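Local coordinates for TIR-NB-LRR type resistance protein RPV1 (Vitis rotundifolia, PDB 5KU7) that belongs to the plant TIR-NB-LRR class of intracellular disease-resistance proteins, represented here by its TIR domain, a parallel beta sheet flanked by helices, at residues Val103-Val108 against Gly145-Asp150; Ala120-Asn125 against Pro131-Ala136. One frame throughout, in Å; residues are numbered along the deposited sequence.

Contact 1 (Val103-Val108 against Gly145-Asp150); sequences VDPSHV and GWHLLD
A chi1 of -177° extends the His147 side chain, placing CG opposite the backbone N and beside the carbonyl carbon, and the imidazole is thereby carried out from the strand to Pro105, the first residue of helix 105-110. There the proline lies over one face of the ring. Its CD stands 3.5 Å from the centroid of the His147 ring and only 5° off the ring normal, a CH-pi contact centred on the ring. Pro105 CG comes down 3.7 Å from His147 CG; the two side chains cross at about a right angle. The far part of the imidazole also nears the backbone of Val103: Val103 O is 3.3 Å from His147 CD2. It lies 3.1 Å from His147 NE2 as well, but the angle is poor and no hydrogen bond forms. Strand 146-148 is an outermost strand of the parallel five-stranded sheet of the TIR fold, order 2-1-3-4-5, and its backbone hydrogen bonds to Pro98 and Phe100 of strand 95-101, and to His102 just after it, join it to the strand from which 103-108 emerges. Trp146 and Leu148 turn toward helix 154-175, whereas His147 meets the start of helix 105-110. Asp104 is the N-cap of that helix. Its OD1 accepts Ser106 N at 2.7 Å with an N-H...O angle of 152°, and Ser106 OG at 2.8 Å; both donors come from the same face of the carboxylate plane, which ties the cap to the first turn. Asp104 CB covers one face of the His107 ring, 3.5 Å above its plane. Asp104 OD1 remains 5.7 Å from His147 NE2, a separation at which the carboxylate could at most weakly favour a protonated imidazole, since His147 is exposed.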
# COMPACT_ATOMS: atom_id res chain seq x y z
N VAL A 103 -5.15 2.96 13.50
CA VAL A 103 -5.36 3.79 14.70
C VAL A 103 -6.61 3.32 15.39
O VAL A 103 -7.53 2.83 14.74
CB VAL A 103 -5.49 5.29 14.37
CG1 VAL A 103 -4.30 5.76 13.54
CG2 VAL A 103 -6.79 5.54 13.65
N ASP A 104 -6.63 3.46 16.70
CA ASP A 104 -7.77 3.04 17.50
C ASP A 104 -8.95 3.98 17.29
O ASP A 104 -8.83 5.18 17.52
CB ASP A 104 -7.37 2.97 18.98
CG ASP A 104 -8.46 2.37 19.86
OD1 ASP A 104 -9.66 2.57 19.57
OD2 ASP A 104 -8.10 1.68 20.84
N PRO A 105 -10.10 3.43 16.84
CA PRO A 105 -11.29 4.27 16.64
C PRO A 105 -11.61 5.13 17.87
O PRO A 105 -12.04 6.27 17.72
CB PRO A 105 -12.40 3.25 16.37
CG PRO A 105 -11.69 2.06 15.79
CD PRO A 105 -10.34 2.03 16.47
N SER A 106 -11.39 4.60 19.07
CA SER A 106 -11.73 5.35 20.28
C SER A 106 -10.74 6.50 20.54
O SER A 106 -11.11 7.50 21.16
CB SER A 106 -11.83 4.42 21.50
OG SER A 106 -10.56 3.90 21.87
N HIS A 107 -9.51 6.35 20.06
CA HIS A 107 -8.54 7.45 20.12
C HIS A 107 -9.05 8.64 19.32
O HIS A 107 -8.93 9.80 19.73
CB HIS A 107 -7.16 7.03 19.58
CG HIS A 107 -6.42 6.08 20.47
ND1 HIS A 107 -5.12 5.69 20.22
CD2 HIS A 107 -6.79 5.44 21.60
CE1 HIS A 107 -4.72 4.86 21.16
NE2 HIS A 107 -5.72 4.69 22.02
N VAL A 108 -9.66 8.35 18.17
CA VAL A 108 -10.24 9.40 17.36
C VAL A 108 -11.45 9.98 18.04
O VAL A 108 -11.56 11.19 18.18
CB VAL A 108 -10.68 8.89 15.97
CG1 VAL A 108 -11.27 10.03 15.15
CG2 VAL A 108 -9.51 8.26 15.26
N GLY A 145 -17.79 2.20 10.38
CA GLY A 145 -16.75 2.13 9.38
C GLY A 145 -15.94 0.86 9.44
O GLY A 145 -16.45 -0.20 9.77
N TRP A 146 -14.66 0.98 9.13
CA TRP A 146 -13.75 -0.14 9.16
C TRP A 146 -12.53 0.22 9.99
O TRP A 146 -11.87 1.24 9.75
CB TRP A 146 -13.31 -0.52 7.74
CG TRP A 146 -14.43 -0.74 6.79
CD1 TRP A 146 -14.96 -1.95 6.42
CD2 TRP A 146 -15.19 0.25 6.09
NE1 TRP A 146 -15.99 -1.76 5.53
CE2 TRP A 146 -16.15 -0.42 5.32
CE3 TRP A 146 -15.15 1.65 6.05
CZ2 TRP A 146 -17.07 0.26 4.51
CZ3 TRP A 146 -16.05 2.32 5.24
CH2 TRP A 146 -17.01 1.62 4.48
N HIS A 147 -12.22 -0.62 10.97
CA HIS A 147 -10.97 -0.52 11.70
C HIS A 147 -9.94 -1.47 11.05
O HIS A 147 -10.12 -2.68 11.04
CB HIS A 147 -11.18 -0.86 13.17
CG HIS A 147 -9.95 -0.71 14.01
ND1 HIS A 147 -9.81 -1.30 15.24
CD2 HIS A 147 -8.80 -0.04 13.78
CE1 HIS A 147 -8.62 -1.01 15.74
NE2 HIS A 147 -7.99 -0.24 14.87
N LEU A 148 -8.88 -0.91 10.49
CA LEU A 148 -7.88 -1.72 9.78
C LEU A 148 -6.62 -1.84 10.61
O LEU A 148 -6.05 -0.84 11.04
CB LEU A 148 -7.52 -1.10 8.43
CG LEU A 148 -8.40 -1.39 7.21
CD1 LEU A 148 -9.85 -1.12 7.51
CD2 LEU A 148 -7.93 -0.59 6.03
N LEU A 149 -6.20 -3.08 10.81
CA LEU A 149 -4.94 -3.38 11.46
C LEU A 149 -3.90 -3.76 10.43
O LEU A 149 -4.20 -3.97 9.25
CB LEU A 149 -5.10 -4.51 12.46
CG LEU A 149 -6.35 -4.43 13.33
CD1 LEU A 149 -6.58 -5.74 14.07
CD2 LEU A 149 -6.25 -3.24 14.30
N ASP A 150 -2.66 -3.85 10.88
CA ASP A 150 -1.62 -4.38 10.03
C ASP A 150 -1.61 -5.88 10.29
O ASP A 150 -2.41 -6.38 11.08
CB ASP A 150 -0.29 -3.69 10.30
CG ASP A 150 0.19 -3.88 11.71
OD1 ASP A 150 -0.60 -4.35 12.55
OD2 ASP A 150 1.35 -3.51 11.98

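Contact 2 (Ala120-Asn125 against Pro131-Ala136); sequences AGYEEN and PRWRTA
Trp133 and Tyr122 form the aromatic pair between helices 130-141 and 113-122. From Trp133 CB, chi1 of -83° sets CG beside the backbone N and opposite the carbonyl carbon, and the indole leans across to the tyrosine. Along its six-membered ring, CE3 comes within 4.0 Å of Tyr122 CD2, and CZ3 goes furthest in, 3.7 Å from Tyr122 CD2 and 3.8 Å from Tyr122 CG. CZ3 thus rests over one face of the phenol ring, displaced toward its rim. The stack is edge-to-face, though tilted: the planes meet at 53°, with the centroid of the Tyr122 ring 4.9 Å from that of the Trp133 six-membered ring. NE1 of the indole donates a hydrogen bond to Asp80 OD1, and Tyr122 OH is hydrogen-bonded to Ala73 O; Leu79 of helix 76-91 touches both rings. Nearer the surface, Glu123 OE2 approaches the edge of the Arg134 guanidinium but stays 4.4 Å from Arg134 NH1, beyond a salt bridge, while Arg134 NE donates a hydrogen bond to Gln111 OE1. Across the two segments, attachment is therefore aromatic and apolar, with charge adding at most a long-range attraction.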
# COMPACT_ATOMS: atom_id res chain seq x y z
N ALA A 120 -3.14 19.14 22.09
CA ALA A 120 -2.28 19.83 23.04
C ALA A 120 -1.63 21.03 22.35
O ALA A 120 -1.65 22.14 22.88
CB ALA A 120 -1.23 18.89 23.61
N GLY A 121 -1.12 20.81 21.14
CA GLY A 121 -0.46 21.86 20.39
C GLY A 121 -1.39 22.96 19.91
O GLY A 121 -0.96 24.08 19.65
N TYR A 122 -2.69 22.66 19.83
CA TYR A 122 -3.65 23.66 19.36
C TYR A 122 -4.06 24.63 20.46
O TYR A 122 -4.55 25.73 20.18
CB TYR A 122 -4.90 22.96 18.80
CG TYR A 122 -4.62 22.22 17.51
CD1 TYR A 122 -3.69 22.70 16.61
CD2 TYR A 122 -5.27 21.04 17.22
CE1 TYR A 122 -3.42 22.03 15.43
CE2 TYR A 122 -5.00 20.35 16.04
CZ TYR A 122 -4.08 20.86 15.15
OH TYR A 122 -3.81 20.19 13.98
N GLU A 123 -3.81 24.24 21.71
CA GLU A 123 -4.28 24.97 22.88
C GLU A 123 -3.93 26.45 22.90
O GLU A 123 -4.74 27.28 23.32
CB GLU A 123 -3.74 24.31 24.15
CG GLU A 123 -4.39 22.98 24.47
CD GLU A 123 -5.87 23.12 24.80
OE1 GLU A 123 -6.33 24.25 25.06
OE2 GLU A 123 -6.57 22.08 24.77
N GLU A 124 -2.72 26.79 22.45
CA GLU A 124 -2.22 28.14 22.64
C GLU A 124 -2.58 29.11 21.52
O GLU A 124 -2.73 30.30 21.77
CB GLU A 124 -0.70 28.10 22.82
CG GLU A 124 0.06 27.69 21.57
CD GLU A 124 1.57 27.78 21.76
OE1 GLU A 124 2.02 28.02 22.90
OE2 GLU A 124 2.29 27.62 20.75
N ASN A 125 -2.75 28.62 20.30
CA ASN A 125 -2.99 29.53 19.17
C ASN A 125 -4.25 29.24 18.37
O ASN A 125 -4.61 30.01 17.48
CB ASN A 125 -1.78 29.54 18.23
CG ASN A 125 -0.55 30.17 18.85
OD1 ASN A 125 -0.65 31.07 19.69
ND2 ASN A 125 0.63 29.70 18.44
N PRO A 131 -13.26 23.16 19.89
CA PRO A 131 -14.59 22.57 20.13
C PRO A 131 -15.26 21.92 18.90
O PRO A 131 -15.67 20.76 18.99
CB PRO A 131 -15.41 23.77 20.62
CG PRO A 131 -14.41 24.63 21.29
CD PRO A 131 -13.17 24.52 20.45
N ARG A 132 -15.39 22.65 17.79
CA ARG A 132 -16.02 22.10 16.59
C ARG A 132 -15.16 20.99 15.97
O ARG A 132 -15.67 20.09 15.29
CB ARG A 132 -16.30 23.21 15.58
CG ARG A 132 -17.43 24.12 16.05
CD ARG A 132 -18.01 25.00 14.96
NE ARG A 132 -18.66 24.18 13.94
CZ ARG A 132 -19.55 24.64 13.06
NH1 ARG A 132 -19.92 25.92 13.10
NH2 ARG A 132 -20.08 23.82 12.17
N TRP A 133 -13.85 21.08 16.20
CA TRP A 133 -12.91 20.07 15.75
C TRP A 133 -13.15 18.78 16.54
O TRP A 133 -13.27 17.70 15.96
CB TRP A 133 -11.46 20.54 15.95
CG TRP A 133 -10.93 21.43 14.86
CD1 TRP A 133 -11.48 21.64 13.63
CD2 TRP A 133 -9.74 22.22 14.92
NE1 TRP A 133 -10.70 22.52 12.91
CE2 TRP A 133 -9.63 22.90 13.68
CE3 TRP A 133 -8.76 22.44 15.89
CZ2 TRP A 133 -8.57 23.76 13.40
CZ3 TRP A 133 -7.71 23.30 15.61
CH2 TRP A 133 -7.62 23.95 14.37
N ARG A 134 -13.23 18.92 17.86
CA ARG A 134 -13.47 17.79 18.75
C ARG A 134 -14.81 17.15 18.43
O ARG A 134 -14.98 15.93 18.47
CB ARG A 134 -13.45 18.22 20.22
CG ARG A 134 -12.11 18.77 20.70
CD ARG A 134 -11.99 18.68 22.22
NE ARG A 134 -11.06 17.61 22.57
CZ ARG A 134 -9.81 17.79 22.98
NH1 ARG A 134 -9.33 19.02 23.16
NH2 ARG A 134 -9.04 16.73 23.25
N THR A 135 -15.79 17.99 18.12
CA THR A 135 -17.12 17.52 17.80
C THR A 135 -17.11 16.73 16.49
O THR A 135 -17.71 15.65 16.39
CB THR A 135 -18.10 18.69 17.70
OG1 THR A 135 -18.37 19.17 19.02
CG2 THR A 135 -19.40 18.25 17.07
N ALA A 136 -16.41 17.25 15.49
CA ALA A 136 -16.38 16.60 14.17
C ALA A 136 -15.66 15.24 14.21
O ALA A 136 -16.08 14.29 13.54
CB ALA A 136 -15.73 17.52 13.17

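Overall arrangement
Both contacts are partly buried and lie off the centre of the domain, contact 2 farther out, its centre about 17 Å from the chain centre against about 13 Å for that of contact 1. Contact 2 is nested along the chain inside the loop that contact 1 closes, and their nearest atoms remain about 6 Å apart. They share no helix or strand: contact 1 sets a helix start against an outer strand of the sheet, whereas contact 2 pairs two helices of the intervening chain. An exposed imidazole under a proline, with a polar N-cap next to it, marks the first; in the second, two buried aromatic rings meet, with an exposed acid and a partly exposed base nearby that do not form a salt bridge.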